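Local coordinates for protein aminotransferase (Paracoccus denitrificans, PDB 4GRX) that probably moves amino groups from amine or amino acid donors to carbonyl acceptors as a class III omega-aminotransferase, using pyridoxal 5'-phosphate as cofactor, at residues T157-Y162 with F188-C193; V168-T173 with F181-P186; A234-G239 with M265-V270; G241-P246 with M390-A395. One frame throughout, in Å; residues are numbered along the deposited sequence.

Interaction 1 (T157-Y162 with F188-C193); sequences TRWNAY and FIHLTC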
loop_
_atom_site.group_PDB
_atom_site.type_symbol
_atom_site.label_atom_id
_atom_site.label_comp_id
_atom_site.label_asym_id
_atom_site.label_seq_id
_atom_site.Cartn_x
_atom_site.Cartn_y
_atom_site.Cartn_z
ATOM N N THR A 157 4.765 20.703 1.638
ATOM C CA THR A 157 5.930 19.874 2.017
ATOM C C THR A 157 7.225 20.620 1.711
ATOM O O THR A 157 7.185 21.799 1.351
ATOM C CB THR A 157 5.921 18.473 1.365
ATOM O OG1 THR A 157 5.770 18.569 -0.054
ATOM C CG2 THR A 157 4.784 17.620 1.925
ATOM N N ARG A 158 8.374 19.961 1.853
ATOM C CA ARG A 158 9.657 20.623 1.551
ATOM C C ARG A 158 10.399 19.973 0.398
ATOM O O ARG A 158 10.320 18.761 0.205
ATOM C CB ARG A 158 10.608 20.641 2.757
ATOM C CG ARG A 158 10.314 21.639 3.861
ATOM C CD ARG A 158 9.361 21.061 4.885
ATOM N NE ARG A 158 9.743 19.718 5.318
ATOM C CZ ARG A 158 10.604 19.458 6.303
ATOM N NH1 ARG A 158 11.206 20.445 6.958
ATOM N NH2 ARG A 158 10.868 18.201 6.635
ATOM N N TRP A 159 11.154 20.787 -0.334
ATOM C CA TRP A 159 12.098 20.268 -1.284
ATOM C C TRP A 159 12.995 19.276 -0.574
ATOM O O TRP A 159 13.279 19.424 0.614
ATOM C CB TRP A 159 12.877 21.395 -1.968
ATOM C CG TRP A 159 13.576 20.891 -3.210
ATOM C CD1 TRP A 159 14.950 20.812 -3.441
ATOM C CD2 TRP A 159 12.956 20.285 -4.400
ATOM N NE1 TRP A 159 15.203 20.256 -4.662
ATOM C CE2 TRP A 159 14.059 19.914 -5.290
ATOM C CE3 TRP A 159 11.651 20.037 -4.806
ATOM C CZ2 TRP A 159 13.844 19.312 -6.521
ATOM C CZ3 TRP A 159 11.443 19.436 -6.050
ATOM C CH2 TRP A 159 12.516 19.089 -6.890
ATOM N N ASN A 160 13.391 18.219 -1.283
ATOM C CA ASN A 160 14.111 17.077 -0.706
ATOM C C ASN A 160 13.266 16.196 0.217
ATOM O O ASN A 160 13.765 15.190 0.716
ATOM C CB ASN A 160 15.408 17.503 -0.002
ATOM C CG ASN A 160 16.434 18.112 -0.951
ATOM O OD1 ASN A 160 16.583 17.684 -2.097
ATOM N ND2 ASN A 160 17.168 19.107 -0.462
ATOM N N ALA A 161 12.003 16.540 0.465
ATOM C CA ALA A 161 11.161 15.669 1.297
ATOM C C ALA A 161 10.920 14.331 0.598
ATOM O O ALA A 161 10.925 14.237 -0.644
ATOM C CB ALA A 161 9.834 16.329 1.612
ATOM N N TYR A 162 10.724 13.283 1.380
ATOM C CA TYR A 162 10.278 12.040 0.778
ATOM C C TYR A 162 9.108 11.498 1.577
ATOM O O TYR A 162 9.249 11.178 2.753
ATOM C CB TYR A 162 11.422 11.026 0.682
ATOM C CG TYR A 162 11.033 9.745 -0.045
ATOM C CD1 TYR A 162 11.334 9.565 -1.405
ATOM C CD2 TYR A 162 10.352 8.724 0.620
ATOM C CE1 TYR A 162 10.970 8.407 -2.068
ATOM C CE2 TYR A 162 9.992 7.563 -0.036
ATOM C CZ TYR A 162 10.302 7.416 -1.372
ATOM O OH TYR A 162 9.942 6.264 -1.992
ATOM N N PHE A 188 0.190 20.768 -4.700
ATOM C CA PHE A 188 1.298 20.343 -3.855
ATOM C C PHE A 188 2.426 21.336 -4.025
ATOM O O PHE A 188 2.920 21.536 -5.133
ATOM C CB PHE A 188 1.716 18.906 -4.207
ATOM C CG PHE A 188 0.647 17.901 -3.910
ATOM C CD1 PHE A 188 0.658 17.187 -2.720
ATOM C CD2 PHE A 188 -0.414 17.710 -4.793
ATOM C CE1 PHE A 188 -0.368 16.288 -2.413
ATOM C CE2 PHE A 188 -1.438 16.803 -4.500
ATOM C CZ PHE A 188 -1.414 16.093 -3.302
ATOM N N ILE A 189 2.786 21.997 -2.925
ATOM C CA ILE A 189 3.763 23.083 -2.934
ATOM C C ILE A 189 5.007 22.659 -2.165
ATOM O O ILE A 189 4.906 22.134 -1.053
ATOM C CB ILE A 189 3.162 24.365 -2.307
ATOM C CG1 ILE A 189 1.928 24.805 -3.081
ATOM C CG2 ILE A 189 4.174 25.502 -2.249
ATOM C CD1 ILE A 189 1.015 25.716 -2.293
ATOM N N HIS A 190 6.174 22.901 -2.756
ATOM C CA HIS A 190 7.446 22.591 -2.123
ATOM C C HIS A 190 8.191 23.821 -1.674
ATOM O O HIS A 190 8.586 24.631 -2.504
ATOM C CB HIS A 190 8.298 21.773 -3.078
ATOM C CG HIS A 190 7.648 20.490 -3.507
ATOM N ND1 HIS A 190 7.578 20.110 -4.795
ATOM C CD2 HIS A 190 7.015 19.495 -2.765
ATOM C CE1 HIS A 190 6.931 18.926 -4.877
ATOM N NE2 HIS A 190 6.594 18.551 -3.632
ATOM N N LEU A 191 8.382 23.962 -0.360
ATOM C CA LEU A 191 9.080 25.110 0.238
ATOM C C LEU A 191 10.541 24.765 0.403
ATOM O O LEU A 191 10.918 23.602 0.245
ATOM C CB LEU A 191 8.541 25.388 1.629
ATOM C CG LEU A 191 7.049 25.466 1.907
ATOM C CD1 LEU A 191 6.844 25.100 3.364
ATOM C CD2 LEU A 191 6.553 26.870 1.621
ATOM N N THR A 192 11.363 25.743 0.759
ATOM C CA THR A 192 12.804 25.505 0.855
ATOM C C THR A 192 13.141 24.470 1.927
ATOM O O THR A 192 12.574 24.466 3.033
ATOM C CB THR A 192 13.576 26.796 1.165
ATOM O OG1 THR A 192 13.080 27.851 0.353
ATOM C CG2 THR A 192 15.033 26.638 0.891
ATOM N N CYS A 193 14.074 23.595 1.584
ATOM C CA CYS A 193 14.561 22.582 2.485
ATOM C C CYS A 193 15.454 23.236 3.566
ATOM O O CYS A 193 16.382 23.967 3.222
ATOM C CB CYS A 193 15.352 21.558 1.678
ATOM S SG CYS A 193 16.262 20.407 2.718
HETATM O O HOH W 1 3.501 19.047 -1.132
#

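Interaction 2 (V168-T173 with F181-P186); sequences VSASMT and FGLPLP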
loop_
_atom_site.group_PDB
_atom_site.type_symbol
_atom_site.label_atom_id
_atom_site.label_comp_id
_atom_site.label_asym_id
_atom_site.label_seq_id
_atom_site.Cartn_x
_atom_site.Cartn_y
_atom_site.Cartn_z
ATOM N N VAL A 168 -0.163 10.797 -5.068
ATOM C CA VAL A 168 -0.249 11.883 -4.086
ATOM C C VAL A 168 1.035 12.013 -3.240
ATOM O O VAL A 168 1.608 13.093 -3.178
ATOM C CB VAL A 168 -1.507 11.756 -3.199
ATOM C CG1 VAL A 168 -1.456 12.697 -2.011
ATOM C CG2 VAL A 168 -2.737 12.038 -4.031
ATOM N N SER A 169 1.477 10.918 -2.618
ATOM C CA SER A 169 2.718 10.906 -1.832
ATOM C C SER A 169 3.963 11.245 -2.661
ATOM O O SER A 169 4.932 11.796 -2.141
ATOM C CB SER A 169 2.882 9.596 -1.035
ATOM O OG SER A 169 2.670 8.437 -1.826
ATOM N N ALA A 170 3.930 10.935 -3.954
ATOM C CA ALA A 170 5.000 11.354 -4.856
ATOM C C ALA A 170 4.921 12.863 -5.152
ATOM O O ALA A 170 5.957 13.518 -5.347
ATOM C CB ALA A 170 4.988 10.529 -6.130
ATOM N N SER A 171 3.703 13.415 -5.181
ATOM C CA SER A 171 3.528 14.860 -5.360
ATOM C C SER A 171 4.021 15.560 -4.106
ATOM O O SER A 171 4.458 16.718 -4.142
ATOM C CB SER A 171 2.067 15.207 -5.600
ATOM O OG SER A 171 1.594 14.623 -6.794
ATOM N N MET A 172 3.969 14.825 -2.996
ATOM C CA MET A 172 4.469 15.308 -1.727
ATOM C C MET A 172 6.025 15.319 -1.665
ATOM O O MET A 172 6.648 16.138 -0.975
ATOM C CB MET A 172 3.860 14.458 -0.627
ATOM C CG MET A 172 2.372 14.700 -0.436
ATOM S SD MET A 172 1.867 13.988 1.138
ATOM C CE MET A 172 1.029 12.543 0.531
ATOM N N THR A 173 6.624 14.423 -2.439
ATOM C CA THR A 173 8.051 14.189 -2.450
ATOM C C THR A 173 8.751 15.244 -3.305
ATOM O O THR A 173 8.408 15.447 -4.457
ATOM C CB THR A 173 8.307 12.743 -2.946
ATOM O OG1 THR A 173 7.873 11.826 -1.920
ATOM C CG2 THR A 173 9.770 12.504 -3.315
ATOM N N PHE A 181 6.779 11.200 -14.366
ATOM C CA PHE A 181 5.392 10.799 -14.204
ATOM C C PHE A 181 4.437 11.961 -14.464
ATOM O O PHE A 181 3.216 11.804 -14.357
ATOM C CB PHE A 181 5.144 10.259 -12.791
ATOM C CG PHE A 181 5.996 9.065 -12.428
ATOM C CD1 PHE A 181 6.902 9.135 -11.365
ATOM C CD2 PHE A 181 5.896 7.867 -13.148
ATOM C CE1 PHE A 181 7.689 8.041 -11.033
ATOM C CE2 PHE A 181 6.696 6.763 -12.821
ATOM C CZ PHE A 181 7.594 6.854 -11.770
ATOM N N GLY A 182 4.989 13.124 -14.808
ATOM C CA GLY A 182 4.208 14.343 -14.896
ATOM C C GLY A 182 3.682 14.779 -13.538
ATOM O O GLY A 182 2.590 15.330 -13.439
ATOM N N LEU A 183 4.446 14.533 -12.478
ATOM C CA LEU A 183 4.095 15.032 -11.151
ATOM C C LEU A 183 5.053 16.156 -10.753
ATOM O O LEU A 183 6.043 16.398 -11.475
ATOM C CB LEU A 183 4.134 13.904 -10.123
ATOM C CG LEU A 183 3.217 12.709 -10.382
ATOM C CD1 LEU A 183 3.438 11.685 -9.282
ATOM C CD2 LEU A 183 1.749 13.089 -10.470
ATOM N N PRO A 184 4.771 16.867 -9.635
ATOM C CA PRO A 184 3.608 16.800 -8.732
ATOM C C PRO A 184 2.290 17.158 -9.432
ATOM O O PRO A 184 2.314 17.917 -10.413
ATOM C CB PRO A 184 3.919 17.907 -7.706
ATOM C CG PRO A 184 4.801 18.887 -8.443
ATOM C CD PRO A 184 5.674 17.985 -9.274
ATOM N N LEU A 185 1.162 16.645 -8.923
ATOM C CA LEU A 185 -0.192 17.078 -9.325
ATOM C C LEU A 185 -0.506 18.511 -8.840
ATOM O O LEU A 185 0.123 18.972 -7.895
ATOM C CB LEU A 185 -1.235 16.155 -8.706
ATOM C CG LEU A 185 -1.296 14.676 -9.041
ATOM C CD1 LEU A 185 -2.189 13.973 -8.033
ATOM C CD2 LEU A 185 -1.789 14.467 -10.464
ATOM N N PRO A 186 -1.518 19.199 -9.437
ATOM C CA PRO A 186 -1.874 20.502 -8.849
ATOM C C PRO A 186 -2.119 20.364 -7.338
ATOM O O PRO A 186 -2.626 19.325 -6.873
ATOM C CB PRO A 186 -3.195 20.861 -9.553
ATOM C CG PRO A 186 -3.196 20.064 -10.817
ATOM C CD PRO A 186 -2.479 18.789 -10.484
#

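Interaction 3 (A234-G239 with M265-V270); sequences AEPVMG and MISDEV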
loop_
_atom_site.group_PDB
_atom_site.type_symbol
_atom_site.label_atom_id
_atom_site.label_comp_id
_atom_site.label_asym_id
_atom_site.label_seq_id
_atom_site.Cartn_x
_atom_site.Cartn_y
_atom_site.Cartn_z
ATOM N N ALA A 234 6.021 17.180 7.432
ATOM C CA ALA A 234 7.488 17.215 7.538
ATOM C C ALA A 234 8.034 15.995 8.239
ATOM O O ALA A 234 7.496 15.564 9.268
ATOM C CB ALA A 234 7.951 18.479 8.263
ATOM N N GLU A 235 9.105 15.442 7.682
ATOM C CA GLU A 235 9.955 14.519 8.412
ATOM C C GLU A 235 10.756 15.351 9.414
ATOM O O GLU A 235 11.281 16.421 9.044
ATOM C CB GLU A 235 10.952 13.858 7.472
ATOM C CG GLU A 235 10.343 12.972 6.408
ATOM C CD GLU A 235 11.255 12.835 5.212
ATOM O OE1 GLU A 235 11.044 13.600 4.247
ATOM O OE2 GLU A 235 12.189 11.992 5.242
ATOM N N PRO A 236 10.862 14.888 10.681
ATOM C CA PRO A 236 11.694 15.670 11.613
ATOM C C PRO A 236 13.138 15.803 11.101
ATOM O O PRO A 236 13.686 16.916 11.069
ATOM C CB PRO A 236 11.612 14.876 12.926
ATOM C CG PRO A 236 10.325 14.123 12.821
ATOM C CD PRO A 236 10.157 13.787 11.357
ATOM N N VAL A 237 13.720 14.675 10.696
ATOM C CA VAL A 237 14.998 14.633 10.005
ATOM C C VAL A 237 14.690 13.999 8.656
ATOM O O VAL A 237 14.044 12.948 8.614
ATOM C CB VAL A 237 16.010 13.718 10.720
ATOM C CG1 VAL A 237 17.357 13.749 10.011
ATOM C CG2 VAL A 237 16.182 14.109 12.168
ATOM N N MET A 238 15.134 14.626 7.565
ATOM C CA MET A 238 14.858 14.106 6.223
ATOM C C MET A 238 15.664 12.835 5.924
ATOM O O MET A 238 16.887 12.832 5.999
ATOM C CB MET A 238 15.106 15.186 5.172
ATOM C CG MET A 238 14.111 16.336 5.220
ATOM S SD MET A 238 14.393 17.493 3.867
ATOM C CE MET A 238 12.867 18.422 3.859
ATOM N N GLY A 239 14.969 11.750 5.601
ATOM C CA GLY A 239 15.604 10.447 5.410
ATOM C C GLY A 239 16.136 10.236 4.005
ATOM O O GLY A 239 17.332 10.447 3.744
ATOM N N MET A 265 -0.535 20.206 11.219
ATOM C CA MET A 265 0.863 19.852 11.067
ATOM C C MET A 265 1.017 18.361 11.288
ATOM O O MET A 265 0.691 17.839 12.354
ATOM C CB MET A 265 1.753 20.650 12.034
ATOM C CG MET A 265 3.235 20.533 11.750
ATOM S SD MET A 265 3.922 19.005 12.415
ATOM C CE MET A 265 5.404 18.851 11.416
ATOM N N ILE A 266 1.529 17.685 10.266
ATOM C CA ILE A 266 1.663 16.243 10.295
ATOM C C ILE A 266 3.136 15.896 10.339
ATOM O O ILE A 266 3.924 16.384 9.514
ATOM C CB ILE A 266 1.050 15.618 9.037
ATOM C CG1 ILE A 266 -0.318 16.250 8.712
ATOM C CG2 ILE A 266 1.037 14.096 9.137
ATOM C CD1 ILE A 266 -1.437 15.822 9.618
ATOM N N SER A 267 3.506 15.061 11.304
ATOM C CA SER A 267 4.880 14.599 11.409
ATOM C C SER A 267 5.077 13.227 10.776
ATOM O O SER A 267 4.549 12.222 11.252
ATOM C CB SER A 267 5.354 14.590 12.866
ATOM O OG SER A 267 6.731 14.235 12.924
ATOM N N ASP A 268 5.843 13.192 9.700
ATOM C CA ASP A 268 6.165 11.932 9.054
ATOM C C ASP A 268 7.307 11.239 9.809
ATOM O O ASP A 268 8.480 11.545 9.616
ATOM C CB ASP A 268 6.502 12.154 7.574
ATOM C CG ASP A 268 6.570 10.851 6.790
ATOM O OD1 ASP A 268 6.669 9.775 7.437
ATOM O OD2 ASP A 268 6.545 10.914 5.536
ATOM N N GLU A 269 6.927 10.309 10.675
ATOM C CA GLU A 269 7.838 9.573 11.534
ATOM C C GLU A 269 8.107 8.178 10.970
ATOM O O GLU A 269 8.399 7.235 11.714
ATOM C CB GLU A 269 7.228 9.448 12.935
ATOM C CG GLU A 269 6.983 10.772 13.656
ATOM C CD GLU A 269 8.253 11.368 14.241
ATOM O OE1 GLU A 269 9.326 10.724 14.147
ATOM O OE2 GLU A 269 8.196 12.477 14.798
ATOM N N VAL A 270 8.010 8.031 9.658
ATOM C CA VAL A 270 8.219 6.720 9.049
ATOM C C VAL A 270 9.651 6.184 9.257
ATOM O O VAL A 270 9.852 4.969 9.330
ATOM C CB VAL A 270 7.792 6.692 7.561
ATOM C CG1 VAL A 270 8.453 5.546 6.817
ATOM C CG2 VAL A 270 6.284 6.561 7.449
#

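Interaction 4 (G241-P246 with M390-A395); sequences GGVIPP and MWALEA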
loop_
_atom_site.group_PDB
_atom_site.type_symbol
_atom_site.label_atom_id
_atom_site.label_comp_id
_atom_site.label_asym_id
_atom_site.label_seq_id
_atom_site.Cartn_x
_atom_site.Cartn_y
_atom_site.Cartn_z
ATOM N N GLY A 241 15.789 11.868 1.392
ATOM C CA GLY A 241 16.377 13.079 0.825
ATOM C C GLY A 241 17.853 13.248 1.159
ATOM O O GLY A 241 18.454 14.256 0.789
ATOM N N GLY A 242 18.427 12.277 1.873
ATOM C CA GLY A 242 19.865 12.226 2.149
ATOM C C GLY A 242 20.326 12.597 3.548
ATOM O O GLY A 242 21.440 13.088 3.714
ATOM N N VAL A 243 19.485 12.340 4.550
ATOM C CA VAL A 243 19.781 12.579 5.972
ATOM C C VAL A 243 20.031 14.047 6.282
ATOM O O VAL A 243 21.179 14.465 6.464
ATOM C CB VAL A 243 20.974 11.757 6.495
ATOM C CG1 VAL A 243 21.062 11.885 8.001
ATOM C CG2 VAL A 243 20.845 10.300 6.093
ATOM N N ILE A 244 18.960 14.824 6.364
ATOM C CA ILE A 244 19.087 16.263 6.555
ATOM C C ILE A 244 18.407 16.677 7.850
ATOM O O ILE A 244 17.168 16.766 7.891
ATOM C CB ILE A 244 18.489 17.056 5.361
ATOM C CG1 ILE A 244 19.173 16.652 4.042
ATOM C CG2 ILE A 244 18.600 18.557 5.606
ATOM C CD1 ILE A 244 18.416 17.070 2.796
ATOM N N PRO A 245 19.205 16.894 8.924
ATOM C CA PRO A 245 18.678 17.427 10.190
ATOM C C PRO A 245 18.254 18.860 9.981
ATOM O O PRO A 245 18.940 19.589 9.272
ATOM C CB PRO A 245 19.893 17.388 11.129
ATOM C CG PRO A 245 20.803 16.383 10.524
ATOM C CD PRO A 245 20.632 16.538 9.044
ATOM N N PRO A 246 17.147 19.278 10.595
ATOM C CA PRO A 246 16.687 20.652 10.374
ATOM C C PRO A 246 17.634 21.665 10.999
ATOM O O PRO A 246 18.283 21.367 12.000
ATOM C CB PRO A 246 15.343 20.693 11.087
ATOM C CG PRO A 246 15.456 19.653 12.149
ATOM C CD PRO A 246 16.360 18.579 11.619
ATOM N N MET A 390 21.562 7.744 12.227
ATOM C CA MET A 390 21.305 8.130 10.847
ATOM C C MET A 390 22.238 9.261 10.435
ATOM O O MET A 390 22.290 10.313 11.077
ATOM C CB MET A 390 19.825 8.456 10.625
ATOM C CG MET A 390 19.291 9.673 11.352
ATOM S SD MET A 390 17.511 9.858 11.163
ATOM C CE MET A 390 17.287 10.067 9.392
ATOM N N TRP A 391 23.011 9.018 9.381
ATOM C CA TRP A 391 24.145 9.884 9.037
ATOM C C TRP A 391 24.414 9.919 7.565
ATOM O O TRP A 391 24.061 8.975 6.827
ATOM C CB TRP A 391 25.397 9.406 9.756
ATOM C CG TRP A 391 25.294 9.495 11.258
ATOM C CD1 TRP A 391 24.884 8.503 12.137
ATOM C CD2 TRP A 391 25.586 10.664 12.111
ATOM N NE1 TRP A 391 24.896 8.958 13.429
ATOM C CE2 TRP A 391 25.305 10.246 13.484
ATOM C CE3 TRP A 391 26.030 11.962 11.879
ATOM C CZ2 TRP A 391 25.473 11.107 14.565
ATOM C CZ3 TRP A 391 26.195 12.824 12.974
ATOM C CH2 TRP A 391 25.920 12.408 14.280
ATOM N N ALA A 392 25.038 11.013 7.124
ATOM C CA ALA A 392 25.470 11.144 5.735
ATOM C C ALA A 392 26.742 11.977 5.540
ATOM O O ALA A 392 26.991 12.953 6.260
ATOM C CB ALA A 392 24.350 11.668 4.859
ATOM N N LEU A 393 27.544 11.545 4.568
ATOM C CA LEU A 393 28.678 12.288 4.062
ATOM C C LEU A 393 28.335 12.861 2.676
ATOM O O LEU A 393 27.793 12.162 1.822
ATOM C CB LEU A 393 29.874 11.353 3.960
ATOM C CG LEU A 393 30.359 10.771 5.285
ATOM C CD1 LEU A 393 30.893 9.349 5.116
ATOM C CD2 LEU A 393 31.392 11.692 5.935
ATOM N N GLU A 394 28.637 14.133 2.455
ATOM C CA GLU A 394 28.374 14.740 1.149
ATOM C C GLU A 394 29.628 14.792 0.273
ATOM O O GLU A 394 30.608 15.430 0.638
ATOM C CB GLU A 394 27.838 16.142 1.329
ATOM C CG GLU A 394 27.495 16.799 0.016
ATOM C CD GLU A 394 26.057 16.566 -0.417
ATOM O OE1 GLU A 394 25.238 16.034 0.378
ATOM O OE2 GLU A 394 25.751 16.937 -1.568
ATOM N N ALA A 395 29.604 14.128 -0.875
ATOM C CA ALA A 395 30.761 14.138 -1.773
ATOM C C ALA A 395 30.784 15.388 -2.644
ATOM O O ALA A 395 29.764 15.777 -3.228
ATOM C CB ALA A 395 30.789 12.890 -2.640
#

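Interaction 1 (T157-Y162 with F188-C193)
The beta-alpha-beta unit of strand 154-158, helix 167-172 and strand 188-191 closes here, where Thr-157 and Arg-158 run parallel to His-190 and Leu-191. Three nearly straight backbone bonds hold the strands: Thr-157 N to Ile-189 O (3.1 Å), Leu-191 N to Thr-157 O (3.0 Å) and, just past the strand end, Trp-159 N to Leu-191 O (2.9 Å). Thr-157 and His-190 share the face turned to helix 167-172 and lie side by side. The threonine hydroxyl meets the imidazole at its edge, OG1 standing 3.1 Å from CD2. Each polar tip reaches back to the helix, OG1 bonding Met-172 O and NE2 bonding Ser-171 O. Trp-159, its CG anti to the backbone N (chi1 -164°), brings CE3 to 4.1 Å from His-190 ND1, with the two ring planes inclined at 59°. On the other face, Arg-158 lays its CG against Thr-192 O, while its NH1 bonds Tyr-250 OH and Leu-191 packs on helix 206-224. A type II turn from Arg-158 to Ala-161 leads the chain away; Asn-160 suits its positive-phi corner, and its ND2 bonds Cys-193 SG in the amide plane at 3.6 Å. Parallel pairing of this kind, at the outer strand of the large seven-stranded sheet, is typical of the fold-type I aminotransferases.

Interaction 2 (V168-T173 with F181-P186)
Ser-171, near the end of helix 167-172, meets the loop around Pro-184 with its whole short side chain. Its CB rests 3.8 Å from Pro-184 CA. One bond further out, OG accepts the backbone N-H of Leu-185 at 3.0 Å, an almost straight bond (173°). Because OG lies anti to the carbonyl carbon (chi1 -63°), it also points back along the helix to bond Ala-167 O, so the hydroxyl is gripped from both the helix and the loop. Two leucines flank this polar tip: Leu-183 CD2 approaches OG to 4.0 Å, and Leu-185 CG comes to 3.7 Å from the same OG. Serine suits the place, being small enough for the helix to press on the loop and still polar enough to receive the N-H of Leu-185. The loop completes the crossover from the helix to strand 188-191; the peptide before Pro-184 is cis, and the proline CB sits 3.8 Å from Ser-171 O. With an alanine here the N-H of Leu-185 loses this acceptor, and the loop would probably be less firmly fixed to the helix. Beside the serine, Ala-170 CB packs on Leu-183 CD1 at 3.7 Å, its small methyl leaving room for the leucine branch. Leu-183 in turn packs on Trp-141 of the second subunit, and Phe-181 forms a cation-pi contact with Lys-138 of that subunit.

Interaction 3 (A234-G239 with M265-V270)
Ala-234 and Ser-267 form a parallel beta bridge: Ala-234 N gives a bond to Ile-266 O at 3.1 Å, and Asp-268 N returns one to Ala-234 O at 2.9 Å. The methyl of Ala-234 meets Met-265 CE at 4.1 Å. The methionine, bent at chi2 (-81°), brings its end across to the neighbouring strand, and both residues pack on Phe-251 of helix 250-260. Glu-235 and Asp-268 run alongside each other, with Glu-235 CG 4.1 Å from Asp-268 CB. These two strand ends lie in the middle of the large sheet, where fold-type I enzymes carry the aspartate that faces the cofactor's pyridine nitrogen. Asp-268 is consistent with that role: OD2 lies close to N1 of the pyridoxal 5'-phosphate carried by the lysine at position 297. The same OD2 accepts bonds from His-163 ND1 and Asn-133 ND2, which position it, while OD1 takes the N-H of Val-270 at 3.1 Å in an Asx turn. Glu-235 similarly secures its own loop, OE2 receiving Gly-239 N at 2.8 Å. Pro-236, which has no backbone N-H to offer as the chain leaves the sheet, lays its ring against oxygens: its CG lies 3.6 Å from Ser-267 OG and next to the carboxylate of Glu-269, which crosses it at about a right angle. A bend at chi2 (-78°) folds Glu-269 back so that OE2 accepts Ser-267 OG at 3.0 Å, from above the carboxylate plane. Backbone N-H groups of Gly-282 and Cys-283 hold the two oxygens of this carboxylate.

Interaction 4 (G241-P246 with M390-A395)
Val-243 lays its branched side chain across the backbone of strand 390-395 from Met-390 to Ala-392. One methyl, CG1, stands anti to the backbone N (chi1 -171°) and meets Met-390 O at 3.7 Å. The other, CG2, reaches Trp-391 O at 3.6 Å, so the branch point is left facing Ala-392, whose CB lies 3.8 Å from Val-243 CB. Alanine suits the strand here because a single methyl allows the loop to come close; that methyl also touches Gly-242 O at 3.4 Å. Glycine suits position 242, since its backbone angles would jam a CB against the preceding carbonyl. No hydrogen bond joins the two segments directly, but Arg-385 of the adjacent strand bonds both Gly-242 O and Val-243 O. Cutting the side chain back to an alanine would probably open a gap over the carbonyls of Met-390 and Trp-391 and leave chiefly the CB contact with Ala-392. Opposite Met-238 the loop has an extra residue, Val-243 and Ile-244 together making a G1 beta bulge. Strand 390-395 runs between strands 381-387 and 432-435 of an antiparallel sheet; Val-243 approaches one face, while Trp-391 and Leu-393 pack against helix 357-375.

How the interactions relate
Interaction 2 is nested within the chain loop closed by interaction 1; their centres are about 11 Å apart, and Phe-188 CG packs 3.5 Å from Ser-171 CB. Interactions 1 and 3 belong to the same large sheet, about 12 Å apart between centres, and Glu-235 OE1 joins them by a probable hydrogen bond from Tyr-162 N (2.9 Å). Interaction 4 continues the loop that leaves interaction 3, within which Ile-244 N probably bonds Met-238 O at 2.9 Å; its far part meets the three-stranded sheet. The pocket lies close by. Tyr-162 touches the bound delta-amino valeric acid, and the side chain of Glu-235 is about 9 Å from it. Interaction 2 also reaches the second subunit.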